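Sulfate adenylyltransferase (Allochromatium vinosum, PDB 4DNX) catalyses the transfer of the adenylyl group of ATP to sulfate, giving adenosine 5'-phosphosulfate and diphosphate, as an ATP sulfurylase of sulfur metabolism. Local coordinates at residues A[35-38]-A[39-42]. Sequence-based numbering, arbitrary orientation.
Sequences IVSS and QAAG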
loop_
_atom_site.group_PDB
_atom_site.type_symbol
_atom_site.label_atom_id
_atom_site.label_comp_id
_atom_site.label_asym_id
_atom_site.label_seq_id
_atom_site.Cartn_x
_atom_site.Cartn_y
_atom_site.Cartn_z
ATOM N N ILE A 35 -20.310 17.727 -3.915
ATOM C CA ILE A 35 -19.783 16.493 -4.583
ATOM C C ILE A 35 -19.058 16.951 -5.853
ATOM O O ILE A 35 -19.647 17.654 -6.692
ATOM C CB ILE A 35 -20.945 15.492 -4.910
ATOM C CG1 ILE A 35 -21.609 14.985 -3.605
ATOM C CG2 ILE A 35 -20.426 14.383 -5.866
ATOM C CD1 ILE A 35 -23.116 14.634 -3.773
ATOM N N VAL A 36 -17.779 16.599 -5.987
ATOM C CA VAL A 36 -16.958 17.131 -7.081
ATOM C C VAL A 36 -17.040 16.187 -8.297
ATOM O O VAL A 36 -17.608 15.093 -8.193
ATOM C CB VAL A 36 -15.465 17.350 -6.638
ATOM C CG1 VAL A 36 -15.414 18.375 -5.504
ATOM C CG2 VAL A 36 -14.733 16.052 -6.228
ATOM N N SER A 37 -16.496 16.603 -9.436
ATOM C CA SER A 37 -16.462 15.662 -10.588
ATOM C C SER A 37 -15.435 14.559 -10.363
ATOM O O SER A 37 -14.490 14.687 -9.561
ATOM C CB SER A 37 -16.115 16.397 -11.882
ATOM O OG SER A 37 -14.772 16.893 -11.846
ATOM N N SER A 38 -15.564 13.475 -11.118
ATOM C CA SER A 38 -14.509 12.449 -11.055
ATOM C C SER A 38 -13.125 13.030 -11.439
ATOM O O SER A 38 -12.080 12.592 -10.858
ATOM C CB SER A 38 -14.916 11.230 -11.919
ATOM O OG SER A 38 -13.982 10.177 -11.881
ATOM N N GLN A 39 -13.086 13.992 -12.385
ATOM C CA GLN A 39 -11.832 14.637 -12.775
ATOM C C GLN A 39 -11.207 15.384 -11.582
ATOM O O GLN A 39 -10.031 15.177 -11.286
ATOM C CB GLN A 39 -12.032 15.570 -13.996
ATOM C CG GLN A 39 -10.828 16.471 -14.261
ATOM C CD GLN A 39 -11.049 17.307 -15.514
ATOM O OE1 GLN A 39 -11.162 18.555 -15.454
ATOM N NE2 GLN A 39 -11.128 16.631 -16.658
ATOM N N ALA A 40 -12.000 16.187 -10.892
ATOM C CA ALA A 40 -11.477 16.874 -9.713
ATOM C C ALA A 40 -11.066 15.869 -8.630
ATOM O O ALA A 40 -10.109 16.114 -7.868
ATOM C CB ALA A 40 -12.501 17.866 -9.167
ATOM N N ALA A 41 -11.858 14.803 -8.437
ATOM C CA ALA A 41 -11.501 13.809 -7.406
ATOM C C ALA A 41 -10.144 13.159 -7.708
ATOM O O ALA A 41 -9.337 12.899 -6.800
ATOM C CB ALA A 41 -12.639 12.753 -7.231
ATOM N N GLY A 42 -9.901 12.840 -8.972
ATOM C CA GLY A 42 -8.605 12.256 -9.373
ATOM C C GLY A 42 -7.476 13.253 -9.148
ATOM O O GLY A 42 -6.372 12.891 -8.710
#
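S37 caps the first turn of helix 38-48: its OG accepts a hydrogen bond from A40 N at 3.0 Å, almost straight at 171° at the hydrogen. This is the classic N-cap bond, in which a side-chain oxygen takes the place of a backbone carbonyl that the chain, still extended before the helix, cannot supply. Serine suits the position because its hydroxyl sits one bond beyond CB; with chi1 at 67°, OG lies between its own backbone N and carbonyl carbon and points forward to the A40 amide at the helix start. The hydroxyl in turn donates to Q152 OE1, so OG both accepts and donates.

The main chain continues the pattern. S37 O receives A41 N at 2.9 Å, and S38 O receives G42 N, also at 2.9 Å, the first two i to i+4 bonds of the helix. Thus the amides of A40, A41 and G42 are all satisfied, the first by a side chain and the others by carbonyls. S38 CB points away from the turn, and OG, anti to its backbone N (chi1 -178°), hydrogen-bonds D268 OD2 and N105 ND2. The extended side chain of Q39 brings OE1 to Q152 NE2, which donates to it, so the one amide of Q152 meets S37 through OE1 and Q39 through NE2.

The buried side is apolar. V36, just before the cap, sets CB 3.9 Å from A40 CB, while its CG2 meets A41 CB at 4.0 Å; the short alanine methyls let the helix start close against the branched valine.

Within the PUA-like domain, this turn carries the chain from strand 33-35 into helix 38-48, with V36 resting on L101 of strand 98-102 and Q39 touching T148 and F149 at helix 144-149.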